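Local atomic coordinates of serine proteinase inhibitor 1 (Myxoma virus, PDB entry 6BJ5), a protein that inhibits serine-type endopeptidases as a poxviral serpin and is important in virulence. Residues Lys250-Ser255 against Lys298-Glu303; Val148-Ser153 against Thr306-Asp311; Thr163-Phe168 against Lys176-Asn181; Trp154-Asp159 against Lys182-Lys187. All blocks are in the same frame, centred on the assembly; numbering follows the deposited sequence.

Interaction 1 (Lys250-Ser255 against Lys298-Glu303)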
loop_
_atom_site.group_PDB
_atom_site.type_symbol
_atom_site.label_atom_id
_atom_site.label_comp_id
_atom_site.label_asym_id
_atom_site.label_seq_id
_atom_site.Cartn_x
_atom_site.Cartn_y
_atom_site.Cartn_z
ATOM N N LYS A 250 -11.872 1.031 15.681
ATOM C CA LYS A 250 -11.996 1.814 14.469
ATOM C C LYS A 250 -10.697 2.578 14.248
ATOM O O LYS A 250 -10.029 2.997 15.204
ATOM C CB LYS A 250 -13.146 2.820 14.578
ATOM C CG LYS A 250 -14.482 2.197 14.683
ATOM C CD LYS A 250 -15.534 3.240 14.976
ATOM C CE LYS A 250 -15.719 4.123 13.787
ATOM N NZ LYS A 250 -16.936 4.945 13.929
ATOM N N PHE A 251 -10.318 2.745 12.979
ATOM C CA PHE A 251 -9.157 3.579 12.709
ATOM C C PHE A 251 -9.238 4.203 11.325
ATOM O O PHE A 251 -9.828 3.650 10.385
ATOM C CB PHE A 251 -7.845 2.810 12.884
ATOM C CG PHE A 251 -7.678 1.632 11.972
ATOM C CD1 PHE A 251 -7.140 1.790 10.697
ATOM C CD2 PHE A 251 -8.027 0.356 12.400
ATOM C CE1 PHE A 251 -6.960 0.680 9.854
ATOM C CE2 PHE A 251 -7.855 -0.746 11.566
ATOM C CZ PHE A 251 -7.319 -0.573 10.281
ATOM N N SER A 252 -8.611 5.369 11.228
ATOM C CA SER A 252 -8.510 6.150 10.001
ATOM C C SER A 252 -7.092 6.700 9.973
ATOM O O SER A 252 -6.693 7.402 10.904
ATOM C CB SER A 252 -9.553 7.280 9.986
ATOM O OG SER A 252 -9.501 8.043 8.795
ATOM N N VAL A 253 -6.313 6.345 8.953
ATOM C CA VAL A 253 -4.902 6.716 8.887
ATOM C C VAL A 253 -4.561 7.157 7.470
ATOM O O VAL A 253 -4.990 6.536 6.487
ATOM C CB VAL A 253 -3.980 5.558 9.331
ATOM C CG1 VAL A 253 -2.523 5.932 9.155
ATOM C CG2 VAL A 253 -4.244 5.229 10.773
ATOM N N GLU A 254 -3.802 8.245 7.372
ATOM C CA GLU A 254 -3.247 8.705 6.114
ATOM C C GLU A 254 -1.744 8.863 6.282
ATOM O O GLU A 254 -1.270 9.410 7.285
ATOM C CB GLU A 254 -3.863 10.038 5.655
ATOM C CG GLU A 254 -3.377 10.485 4.265
ATOM C CD GLU A 254 -3.978 11.804 3.798
ATOM O OE1 GLU A 254 -5.079 11.775 3.210
ATOM O OE2 GLU A 254 -3.348 12.866 4.004
ATOM N N SER A 255 -1.006 8.383 5.287
ATOM C CA SER A 255 0.448 8.324 5.321
ATOM C C SER A 255 0.973 8.835 3.995
ATOM O O SER A 255 0.487 8.422 2.938
ATOM C CB SER A 255 0.945 6.894 5.578
ATOM O OG SER A 255 0.733 6.502 6.918
ATOM N N LYS A 298 -4.400 5.991 2.316
ATOM C CA LYS A 298 -5.343 6.249 3.384
ATOM C C LYS A 298 -6.137 4.967 3.560
ATOM O O LYS A 298 -6.501 4.327 2.562
ATOM C CB LYS A 298 -6.242 7.453 3.059
ATOM C CG LYS A 298 -7.092 7.940 4.244
ATOM C CD LYS A 298 -8.091 8.978 3.788
ATOM C CE LYS A 298 -9.060 9.384 4.882
ATOM N NZ LYS A 298 -10.173 10.208 4.295
ATOM N N ILE A 299 -6.323 4.550 4.816
ATOM C CA ILE A 299 -7.115 3.367 5.146
ATOM C C ILE A 299 -8.093 3.765 6.241
ATOM O O ILE A 299 -7.735 4.501 7.171
ATOM C CB ILE A 299 -6.242 2.157 5.577
ATOM C CG1 ILE A 299 -5.273 1.780 4.447
ATOM C CG2 ILE A 299 -7.097 0.912 5.843
ATOM C CD1 ILE A 299 -4.262 0.734 4.782
ATOM N N GLU A 300 -9.339 3.304 6.108
ATOM C CA GLU A 300 -10.386 3.551 7.097
ATOM C C GLU A 300 -11.120 2.257 7.413
ATOM O O GLU A 300 -11.766 1.673 6.538
ATOM C CB GLU A 300 -11.372 4.601 6.600
ATOM C CG GLU A 300 -11.792 5.516 7.702
ATOM C CD GLU A 300 -12.994 6.326 7.341
ATOM O OE1 GLU A 300 -13.606 6.900 8.267
ATOM O OE2 GLU A 300 -13.357 6.332 6.143
ATOM N N ALA A 301 -11.042 1.818 8.658
ATOM C CA ALA A 301 -11.747 0.627 9.100
ATOM C C ALA A 301 -12.722 1.006 10.200
ATOM O O ALA A 301 -12.349 1.732 11.126
ATOM C CB ALA A 301 -10.759 -0.422 9.609
ATOM N N ASP A 302 -13.967 0.536 10.084
ATOM C CA ASP A 302 -15.028 0.788 11.065
ATOM C C ASP A 302 -15.978 -0.412 11.083
ATOM O O ASP A 302 -15.689 -1.457 10.498
ATOM C CB ASP A 302 -15.746 2.106 10.763
ATOM C CG ASP A 302 -16.395 2.114 9.401
ATOM O OD1 ASP A 302 -16.556 1.036 8.780
ATOM O OD2 ASP A 302 -16.766 3.213 8.955
ATOM N N GLU A 303 -17.130 -0.251 11.748
ATOM C CA GLU A 303 -18.049 -1.376 11.937
ATOM C C GLU A 303 -18.527 -1.940 10.606
ATOM O O GLU A 303 -18.731 -3.153 10.482
ATOM C CB GLU A 303 -19.265 -0.967 12.786
ATOM C CG GLU A 303 -18.957 -0.583 14.220
ATOM C CD GLU A 303 -18.499 0.861 14.364
ATOM O OE1 GLU A 303 -18.341 1.539 13.324
ATOM O OE2 GLU A 303 -18.301 1.323 15.513
#

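Interaction 2 (Val148-Ser153 against Thr306-Asp311)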
loop_
_atom_site.group_PDB
_atom_site.type_symbol
_atom_site.label_atom_id
_atom_site.label_comp_id
_atom_site.label_asym_id
_atom_site.label_seq_id
_atom_site.Cartn_x
_atom_site.Cartn_y
_atom_site.Cartn_z
ATOM N N VAL A 148 -4.638 2.669 -6.392
ATOM C CA VAL A 148 -5.314 1.475 -5.896
ATOM C C VAL A 148 -6.471 1.930 -5.024
ATOM O O VAL A 148 -6.297 2.805 -4.165
ATOM C CB VAL A 148 -4.379 0.542 -5.096
ATOM C CG1 VAL A 148 -5.130 -0.702 -4.719
ATOM C CG2 VAL A 148 -3.154 0.164 -5.903
ATOM N N ARG A 149 -7.651 1.339 -5.239
ATOM C CA ARG A 149 -8.820 1.689 -4.437
ATOM C C ARG A 149 -9.577 0.439 -4.020
ATOM O O ARG A 149 -9.727 -0.501 -4.807
ATOM C CB ARG A 149 -9.792 2.580 -5.202
ATOM C CG ARG A 149 -9.195 3.890 -5.676
ATOM C CD ARG A 149 -9.148 4.956 -4.609
ATOM N NE ARG A 149 -8.822 6.247 -5.215
ATOM C CZ ARG A 149 -7.625 6.598 -5.684
ATOM N NH1 ARG A 149 -6.594 5.756 -5.622
ATOM N NH2 ARG A 149 -7.463 7.805 -6.223
ATOM N N MET A 150 -10.048 0.435 -2.779
ATOM C CA MET A 150 -10.891 -0.648 -2.309
ATOM C C MET A 150 -11.887 -0.072 -1.325
ATOM O O MET A 150 -11.497 0.654 -0.403
ATOM C CB MET A 150 -10.086 -1.752 -1.645
ATOM C CG MET A 150 -10.940 -2.920 -1.248
ATOM S SD MET A 150 -9.934 -3.997 -0.266
ATOM C CE MET A 150 -9.263 -2.754 0.842
ATOM N N LYS A 151 -13.166 -0.393 -1.523
ATOM C CA LYS A 151 -14.201 -0.059 -0.554
ATOM C C LYS A 151 -15.155 -1.244 -0.488
ATOM O O LYS A 151 -15.854 -1.522 -1.464
ATOM C CB LYS A 151 -14.910 1.237 -0.949
ATOM C CG LYS A 151 -15.885 1.747 0.082
ATOM C CD LYS A 151 -16.445 3.096 -0.329
ATOM C CE LYS A 151 -17.362 3.643 0.747
ATOM N NZ LYS A 151 -18.522 2.734 0.986
ATOM N N THR A 152 -15.193 -1.927 0.660
ATOM C CA THR A 152 -15.914 -3.191 0.815
ATOM C C THR A 152 -16.393 -3.376 2.255
ATOM O O THR A 152 -15.665 -3.075 3.207
ATOM C CB THR A 152 -15.028 -4.392 0.434
ATOM O OG1 THR A 152 -14.317 -4.123 -0.785
ATOM C CG2 THR A 152 -15.879 -5.662 0.268
ATOM N N SER A 153 -17.586 -3.945 2.414
ATOM C CA SER A 153 -18.093 -4.244 3.748
ATOM C C SER A 153 -17.459 -5.517 4.285
ATOM O O SER A 153 -16.849 -6.297 3.543
ATOM C CB SER A 153 -19.603 -4.430 3.732
ATOM O OG SER A 153 -20.232 -3.346 3.079
ATOM N N THR A 306 -14.262 -1.545 5.278
ATOM C CA THR A 306 -12.991 -0.847 5.105
ATOM C C THR A 306 -12.966 -0.053 3.804
ATOM O O THR A 306 -13.405 -0.546 2.755
ATOM C CB THR A 306 -11.828 -1.845 5.109
ATOM O OG1 THR A 306 -11.722 -2.450 6.410
ATOM C CG2 THR A 306 -10.493 -1.144 4.730
ATOM N N THR A 307 -12.414 1.168 3.864
ATOM C CA THR A 307 -12.167 1.988 2.678
ATOM C C THR A 307 -10.678 2.283 2.622
ATOM O O THR A 307 -10.122 2.848 3.569
ATOM C CB THR A 307 -12.964 3.295 2.703
ATOM O OG1 THR A 307 -14.362 3.009 2.841
ATOM C CG2 THR A 307 -12.751 4.076 1.379
ATOM N N ALA A 308 -10.026 1.877 1.529
ATOM C CA ALA A 308 -8.573 1.968 1.422
ATOM C C ALA A 308 -8.183 2.559 0.081
ATOM O O ALA A 308 -8.753 2.222 -0.965
ATOM C CB ALA A 308 -7.883 0.615 1.579
ATOM N N SER A 309 -7.131 3.360 0.107
ATOM C CA SER A 309 -6.770 4.121 -1.068
ATOM C C SER A 309 -5.264 4.277 -1.118
ATOM O O SER A 309 -4.621 4.475 -0.076
ATOM C CB SER A 309 -7.441 5.496 -1.000
ATOM O OG SER A 309 -7.198 6.199 -2.172
ATOM N N SER A 310 -4.703 4.195 -2.324
ATOM C CA SER A 310 -3.274 4.452 -2.424
ATOM C C SER A 310 -2.902 4.912 -3.829
ATOM O O SER A 310 -3.343 4.329 -4.828
ATOM C CB SER A 310 -2.470 3.215 -2.045
ATOM O OG SER A 310 -1.087 3.519 -2.097
ATOM N N ASP A 311 -2.060 5.947 -3.891
ATOM C CA ASP A 311 -1.531 6.464 -5.149
ATOM C C ASP A 311 -0.019 6.537 -5.043
ATOM O O ASP A 311 0.504 7.166 -4.118
ATOM C CB ASP A 311 -2.113 7.836 -5.465
ATOM C CG ASP A 311 -3.608 7.793 -5.628
ATOM O OD1 ASP A 311 -4.085 6.970 -6.442
ATOM O OD2 ASP A 311 -4.307 8.545 -4.915
#

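Interaction 3 (Thr163-Phe168 against Lys176-Asn181)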
loop_
_atom_site.group_PDB
_atom_site.type_symbol
_atom_site.label_atom_id
_atom_site.label_comp_id
_atom_site.label_asym_id
_atom_site.label_seq_id
_atom_site.Cartn_x
_atom_site.Cartn_y
_atom_site.Cartn_z
ATOM N N THR A 163 -19.961 -0.628 20.172
ATOM C CA THR A 163 -18.643 -0.015 20.156
ATOM C C THR A 163 -18.503 0.920 21.360
ATOM O O THR A 163 -19.397 1.723 21.643
ATOM C CB THR A 163 -18.460 0.750 18.844
ATOM O OG1 THR A 163 -18.642 -0.141 17.729
ATOM C CG2 THR A 163 -17.090 1.374 18.783
ATOM N N THR A 164 -17.398 0.808 22.091
ATOM C CA THR A 164 -17.238 1.587 23.307
ATOM C C THR A 164 -15.845 2.193 23.366
ATOM O O THR A 164 -14.900 1.692 22.756
ATOM C CB THR A 164 -17.430 0.732 24.556
ATOM O OG1 THR A 164 -16.270 -0.099 24.731
ATOM C CG2 THR A 164 -18.681 -0.147 24.414
ATOM N N ASP A 165 -15.723 3.273 24.128
ATOM C CA ASP A 165 -14.412 3.834 24.421
ATOM C C ASP A 165 -13.642 2.855 25.294
ATOM O O ASP A 165 -14.146 2.417 26.326
ATOM C CB ASP A 165 -14.542 5.179 25.144
ATOM C CG ASP A 165 -15.171 6.256 24.274
ATOM O OD1 ASP A 165 -15.215 6.083 23.036
ATOM O OD2 ASP A 165 -15.618 7.281 24.831
ATOM N N GLN A 166 -12.423 2.511 24.892
ATOM C CA GLN A 166 -11.606 1.574 25.643
ATOM C C GLN A 166 -10.142 2.054 25.588
ATOM O O GLN A 166 -9.797 2.861 24.739
ATOM C CB GLN A 166 -11.706 0.140 25.102
ATOM C CG GLN A 166 -13.100 -0.483 25.181
ATOM C CD GLN A 166 -13.500 -0.902 26.586
ATOM O OE1 GLN A 166 -12.662 -1.288 27.395
ATOM N NE2 GLN A 166 -14.786 -0.797 26.888
ATOM N N PRO A 167 -9.338 1.616 26.558
ATOM C CA PRO A 167 -7.910 2.002 26.531
ATOM C C PRO A 167 -7.088 1.225 25.494
ATOM O O PRO A 167 -7.394 0.079 25.137
ATOM C CB PRO A 167 -7.441 1.684 27.966
ATOM C CG PRO A 167 -8.372 0.636 28.457
ATOM C CD PRO A 167 -9.714 0.944 27.813
ATOM N N PHE A 168 -6.012 1.873 25.031
ATOM C CA PHE A 168 -5.048 1.321 24.077
ATOM C C PHE A 168 -3.658 1.602 24.628
ATOM O O PHE A 168 -3.282 2.770 24.782
ATOM C CB PHE A 168 -5.218 1.977 22.696
ATOM C CG PHE A 168 -4.434 1.323 21.584
ATOM C CD1 PHE A 168 -5.032 0.373 20.766
ATOM C CD2 PHE A 168 -3.121 1.710 21.311
ATOM C CE1 PHE A 168 -4.327 -0.216 19.716
ATOM C CE2 PHE A 168 -2.403 1.123 20.277
ATOM C CZ PHE A 168 -3.009 0.156 19.471
ATOM N N LYS A 176 -7.416 6.606 24.396
ATOM C CA LYS A 176 -8.818 6.232 24.429
ATOM C C LYS A 176 -9.230 6.075 22.983
ATOM O O LYS A 176 -9.190 7.044 22.211
ATOM C CB LYS A 176 -9.687 7.285 25.110
ATOM C CG LYS A 176 -11.149 6.966 25.009
ATOM C CD LYS A 176 -12.013 8.034 25.629
ATOM C CE LYS A 176 -12.168 9.181 24.662
ATOM N NZ LYS A 176 -13.138 10.190 25.162
ATOM N N VAL A 177 -9.569 4.854 22.600
ATOM C CA VAL A 177 -9.919 4.617 21.216
ATOM C C VAL A 177 -11.351 4.122 21.196
ATOM O O VAL A 177 -11.903 3.645 22.191
ATOM C CB VAL A 177 -8.996 3.618 20.503
ATOM C CG1 VAL A 177 -7.536 4.056 20.619
ATOM C CG2 VAL A 177 -9.219 2.257 21.042
ATOM N N ARG A 178 -11.934 4.251 20.025
ATOM C CA ARG A 178 -13.273 3.806 19.710
ATOM C C ARG A 178 -13.161 2.330 19.348
ATOM O O ARG A 178 -12.768 1.980 18.230
ATOM C CB ARG A 178 -13.736 4.651 18.535
ATOM C CG ARG A 178 -15.154 4.885 18.358
ATOM C CD ARG A 178 -15.726 5.776 19.393
ATOM N NE ARG A 178 -17.109 5.365 19.462
ATOM C CZ ARG A 178 -17.703 4.966 20.568
ATOM N NH1 ARG A 178 -17.027 4.964 21.716
ATOM N NH2 ARG A 178 -18.966 4.571 20.510
ATOM N N MET A 179 -13.452 1.464 20.309
ATOM C CA MET A 179 -13.283 0.040 20.079
ATOM C C MET A 179 -14.522 -0.759 19.720
ATOM O O MET A 179 -15.530 -0.749 20.426
ATOM C CB MET A 179 -12.596 -0.606 21.289
ATOM C CG MET A 179 -12.373 -2.103 21.150
ATOM S SD MET A 179 -11.561 -2.823 22.590
ATOM C CE MET A 179 -10.022 -1.907 22.605
ATOM N N MET A 180 -14.406 -1.464 18.603
ATOM C CA MET A 180 -15.455 -2.342 18.113
ATOM C C MET A 180 -15.372 -3.703 18.799
ATOM O O MET A 180 -14.326 -4.097 19.325
ATOM C CB MET A 180 -15.333 -2.496 16.594
ATOM C CG MET A 180 -15.248 -1.179 15.854
ATOM S SD MET A 180 -15.228 -1.421 14.065
ATOM C CE MET A 180 -13.659 -2.269 13.762
ATOM N N ASN A 181 -16.500 -4.419 18.810
ATOM C CA ASN A 181 -16.577 -5.666 19.561
ATOM C C ASN A 181 -17.631 -6.565 18.931
ATOM O O ASN A 181 -18.771 -6.130 18.723
ATOM C CB ASN A 181 -16.919 -5.391 21.028
ATOM C CG ASN A 181 -16.982 -6.660 21.882
ATOM O OD1 ASN A 181 -16.770 -7.777 21.408
ATOM N ND2 ASN A 181 -17.290 -6.477 23.157
HETATM O O HOH W 1 -18.668 -3.002 17.847
#

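Interaction 4 (Trp154-Asp159 against Lys182-Lys187)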
loop_
_atom_site.group_PDB
_atom_site.type_symbol
_atom_site.label_atom_id
_atom_site.label_comp_id
_atom_site.label_asym_id
_atom_site.label_seq_id
_atom_site.Cartn_x
_atom_site.Cartn_y
_atom_site.Cartn_z
ATOM N N TRP A 154 -17.563 -5.695 5.603
ATOM C CA TRP A 154 -17.202 -6.971 6.204
ATOM C C TRP A 154 -18.197 -8.045 5.765
ATOM O O TRP A 154 -19.335 -7.756 5.378
ATOM C CB TRP A 154 -17.199 -6.891 7.736
ATOM C CG TRP A 154 -16.263 -5.886 8.314
ATOM C CD1 TRP A 154 -16.589 -4.746 9.004
ATOM C CD2 TRP A 154 -14.837 -5.932 8.264
ATOM N NE1 TRP A 154 -15.439 -4.076 9.381
ATOM C CE2 TRP A 154 -14.354 -4.788 8.938
ATOM C CE3 TRP A 154 -13.917 -6.830 7.716
ATOM C CZ2 TRP A 154 -12.996 -4.521 9.061
ATOM C CZ3 TRP A 154 -12.575 -6.566 7.845
ATOM C CH2 TRP A 154 -12.124 -5.418 8.509
ATOM N N ARG A 155 -17.762 -9.303 5.821
ATOM C CA ARG A 155 -18.728 -10.379 5.644
ATOM C C ARG A 155 -19.744 -10.366 6.795
ATOM O O ARG A 155 -20.962 -10.407 6.575
ATOM C CB ARG A 155 -18.009 -11.728 5.533
ATOM C CG ARG A 155 -18.975 -12.858 5.200
ATOM C CD ARG A 155 -18.391 -14.245 5.415
ATOM N NE ARG A 155 -19.432 -15.254 5.218
ATOM C CZ ARG A 155 -19.307 -16.545 5.506
ATOM N NH1 ARG A 155 -18.177 -17.012 6.021
ATOM N NH2 ARG A 155 -20.327 -17.367 5.292
ATOM N N HIS A 156 -19.261 -10.229 8.030
ATOM C CA HIS A 156 -20.103 -10.060 9.216
ATOM C C HIS A 156 -19.707 -8.752 9.880
ATOM O O HIS A 156 -18.645 -8.673 10.512
ATOM C CB HIS A 156 -19.926 -11.226 10.178
ATOM C CG HIS A 156 -20.388 -12.528 9.614
ATOM N ND1 HIS A 156 -19.838 -13.736 9.987
ATOM C CD2 HIS A 156 -21.379 -12.815 8.736
ATOM C CE1 HIS A 156 -20.437 -14.711 9.325
ATOM N NE2 HIS A 156 -21.382 -14.180 8.567
ATOM N N VAL A 157 -20.562 -7.734 9.728
ATOM C CA VAL A 157 -20.259 -6.399 10.236
ATOM C C VAL A 157 -20.297 -6.392 11.757
ATOM O O VAL A 157 -20.889 -7.262 12.398
ATOM C CB VAL A 157 -21.260 -5.379 9.682
ATOM C CG1 VAL A 157 -21.302 -5.434 8.160
ATOM C CG2 VAL A 157 -22.642 -5.596 10.353
ATOM N N PHE A 158 -19.658 -5.380 12.340
ATOM C CA PHE A 158 -19.800 -5.092 13.759
ATOM C C PHE A 158 -21.057 -4.247 13.984
ATOM O O PHE A 158 -21.557 -3.572 13.081
ATOM C CB PHE A 158 -18.587 -4.334 14.304
ATOM C CG PHE A 158 -17.277 -5.102 14.292
ATOM C CD1 PHE A 158 -16.711 -5.543 15.491
ATOM C CD2 PHE A 158 -16.553 -5.280 13.096
ATOM C CE1 PHE A 158 -15.481 -6.200 15.506
ATOM C CE2 PHE A 158 -15.321 -5.945 13.091
ATOM C CZ PHE A 158 -14.778 -6.399 14.295
ATOM N N ASP A 159 -21.561 -4.283 15.211
ATOM C CA ASP A 159 -22.689 -3.454 15.583
ATOM C C ASP A 159 -22.174 -2.174 16.216
ATOM O O ASP A 159 -21.521 -2.235 17.265
ATOM C CB ASP A 159 -23.592 -4.184 16.549
ATOM C CG ASP A 159 -24.849 -3.406 16.872
ATOM O OD1 ASP A 159 -24.885 -2.159 16.717
ATOM O OD2 ASP A 159 -25.808 -4.058 17.321
ATOM N N LYS A 182 -17.250 -7.801 18.608
ATOM C CA LYS A 182 -18.215 -8.750 18.056
ATOM C C LYS A 182 -17.790 -10.189 18.349
ATOM O O LYS A 182 -16.627 -10.479 18.676
ATOM C CB LYS A 182 -18.396 -8.568 16.543
ATOM C CG LYS A 182 -17.326 -9.318 15.701
ATOM C CD LYS A 182 -17.572 -9.119 14.219
ATOM C CE LYS A 182 -16.335 -9.360 13.400
ATOM N NZ LYS A 182 -16.737 -9.768 12.016
ATOM N N ILE A 183 -18.758 -11.094 18.203
ATOM C CA ILE A 183 -18.502 -12.530 18.206
ATOM C C ILE A 183 -18.683 -13.041 16.788
ATOM O O ILE A 183 -19.624 -12.642 16.087
ATOM C CB ILE A 183 -19.411 -13.290 19.188
ATOM C CG1 ILE A 183 -18.968 -13.017 20.629
ATOM C CG2 ILE A 183 -19.395 -14.773 18.878
ATOM C CD1 ILE A 183 -19.988 -13.426 21.670
ATOM N N ASP A 184 -17.739 -13.865 16.346
ATOM C CA ASP A 184 -17.727 -14.333 14.969
ATOM C C ASP A 184 -16.818 -15.553 14.935
ATOM O O ASP A 184 -15.928 -15.701 15.783
ATOM C CB ASP A 184 -17.242 -13.212 14.026
ATOM C CG ASP A 184 -17.520 -13.485 12.559
ATOM O OD1 ASP A 184 -17.903 -14.621 12.223
ATOM O OD2 ASP A 184 -17.357 -12.544 11.746
ATOM N N THR A 185 -17.068 -16.434 13.963
ATOM C CA THR A 185 -16.208 -17.584 13.674
ATOM C C THR A 185 -15.336 -17.299 12.462
ATOM O O THR A 185 -15.845 -17.033 11.360
ATOM C CB THR A 185 -16.988 -18.895 13.520
ATOM O OG1 THR A 185 -18.048 -18.972 14.485
ATOM C CG2 THR A 185 -16.079 -20.122 13.508
ATOM N N LEU A 186 -14.021 -17.384 12.694
ATOM C CA LEU A 186 -12.955 -16.870 11.855
ATOM C C LEU A 186 -11.736 -17.772 12.002
ATOM O O LEU A 186 -11.533 -18.384 13.054
ATOM C CB LEU A 186 -12.548 -15.473 12.314
ATOM C CG LEU A 186 -13.605 -14.421 12.597
ATOM C CD1 LEU A 186 -12.939 -13.273 13.372
ATOM C CD2 LEU A 186 -14.300 -13.942 11.311
ATOM N N LYS A 187 -10.876 -17.775 10.988
ATOM C CA LYS A 187 -9.609 -18.491 11.106
ATOM C C LYS A 187 -8.661 -17.711 12.018
ATOM O O LYS A 187 -8.586 -16.480 11.941
ATOM C CB LYS A 187 -8.997 -18.726 9.712
ATOM C CG LYS A 187 -9.895 -19.577 8.788
ATOM C CD LYS A 187 -9.275 -19.894 7.428
ATOM C CE LYS A 187 -10.359 -20.138 6.373
ATOM N NZ LYS A 187 -9.804 -20.236 4.997
#

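Interaction 1 (Lys250-Ser255 against Lys298-Glu303)
K298 opens the pairing by laying its extended aliphatic chain over the backbone of V253 and beside E254, its CG 4.1 Å from the CB of E254; such a chain suits an exposed face, and its end leads away from the other strand. I299 follows on the other face and exchanges both backbone hydrogen bonds with V253, I299 N to V253 O being 2.9 Å. Its CG2 also reaches the ring of F251, with CE1 4.0 Å away. E300 returns to the first face as a non-hydrogen-bonded partner of S252, and its CG lies 3.6 Å from the hydroxyl OG there. A301 closes a second hydrogen-bonded pair, with F251. The phenyl CG stands between backbone N and carbonyl carbon (chi1 61°), which swings the ring across; CB of A301 then sits over one ring face, 3.7 Å from its centroid, a CH-pi contact suited to alanine's short side chain. D302 offers its CB to CE of K250, at 3.6 Å. E303 ends the walk with a long salt bridge, OE1 to K250 NZ at 3.7 Å, while its OE2 bonds T163. This antiparallel ladder probably joins strands 5 and 6 of sheet A, by analogy with other serpins. Strand 305-314 pairs with the far edge of 298-302, and strand 173-185 continues the sheet beyond K250. Strand 33-35 packs on V253 and I299, while F18 of the second chain meets the F251 ring.

Interaction 2 (Val148-Ser153 against Thr306-Asp311)
R149 reaches across to S309 and D311 on the neighbouring antiparallel strand. Its CB rises on the face shared with S309, and CG stands anti to the carbonyl carbon. The bend at chi2 (-81°) turns the chain toward the other strand, bringing CD to 3.4 Å from the OG of S309. NE passes the same hydroxyl without a hydrogen bond, and OG lies 3.1 Å above the guanidinium plane, toward the rim. At the tip, NH1 donates to OD1 of D311 over 2.9 Å, nearly straight at 166°, the one hydrogen bond of this salt bridge. OD1 lies in the guanidinium plane, and the two flat groups are turned 68° apart. NH1 also bonds weakly to the carbonyl of V148; OD1 has a second partner in the hydroxyl of S147. Arginine suits this partly exposed face, where its long chain can cross to the next strand and end in a planar donor. On the other, mostly buried face M150 CE packs 3.7 Å from A308 CB; the hydroxyls of T306 and S310 there bond to Y205 and S297. Backbone bonds join V148 with S310, M150 with A308 and T152 with T306. Lying between 142-153 and 293-302, strand 305-314 is consistent with a reactive-centre loop inserted as strand 4 of sheet A. Strand 73-81 flanks 148-153, while F30 of the second chain packs against V148, A308 and S310.

Interaction 3 (Thr163-Phe168 against Lys176-Asn181)
D165 and R178 meet across the hairpin as a salt bridge, with K176 as a more distant third member. OD1 of D165 lies 2.5 Å from NH1 of R178, a doubtfully short distance with a weak hydrogen-bond angle, and the carboxylate and guanidinium planes stand 83° apart. On the other oxygen, OD2 faces NZ of K176 at 3.8 Å, a long pairing. An acid between two basic chains suits this exposed face. T163 supplies a methyl above the guanidinium, its CG2 3.9 Å off that plane. On the opposite face of the sheet Q166 and M179 cross at about a right angle, CB of Q166 touching CE of M179 at 3.6 Å. The amide of Q166 is fixed by NE2 donating to OG1 of T164 at 2.7 Å, in the amide plane. Next to them, CG1 of V177 packs on CB of F168. Further out, a water bridges N181 N and T163 OG1, whose other partner is E303. The second chain adds a strand beside K176. Backbone bonds of T164 with M179 and of Q166 with V177 make this an antiparallel beta hairpin, by analogy with other serpins probably strands 4 and 3 of sheet C, reached after strand 3 of sheet A.

Interaction 4 (Trp154-Asp159 against Lys182-Lys187)
K182 meets the 154-159 loop through H156 and F158, with charge at one end of its chain and hydrocarbon along it. The polar contacts come first. NZ of K182 donates to the backbone O of H156 over 2.7 Å, in the carbonyl plane. Within its own strand it also forms a salt bridge with OD2 of D184 at 2.9 Å, using the lone pair that points away from OD1; this positions the lysine and the acid that meet the loop. ND1 of H156 donates to OD1 of D184 at 3.1 Å and 162°. OD1 lies close to the imidazole plane, whereas ND1 approaches from above the carboxylate plane. D184 is thus a buried acid held by K182 and H156, with a weak third bond from the backbone N of T185, and the lysine charge would probably favour its ionised form. The aromatic contacts follow. CG of K182 stands between backbone N and carbonyl carbon (chi1 84°), and the extended chain beyond it runs across one face of the F158 ring. CD sits over its centre, 3.7 Å from the centroid, as a CH-pi contact. NZ lies 4.7 Å from that centroid, as an off-centre cation-pi pair. A lysine suits this place because its methylenes can cover a buried phenyl while the ammonium reaches past it to oxygens. W154, stacked on Y205, probably corresponds to the breach tryptophan of other serpins. From it the connection leaving strand 3 of sheet A packs on 182-185, probably strand 3 of sheet C.

Interactions 1 and 2 are sheet ladders about 10 Å apart between centres, joined where 298-303 and 306-311 pair as neighbouring strands; the place of 305-314 between 142-153 and 293-302, with a separate second chain, is consistent with a cleaved, inserted reactive-centre loop. Each has a mostly buried face, more apolar in interaction 1 and mixed with hydroxyls in interaction 2, and a more exposed polar face. Interactions 3 and 4 lie nearer the periphery, their centres about 27 and 26 Å from the chain centre, and share strand 173-185. Interaction 3 relies on hairpin bonds and surface charge, whereas interaction 4 lacks strand pairing and depends on side chains. E303 of interaction 1 touches both.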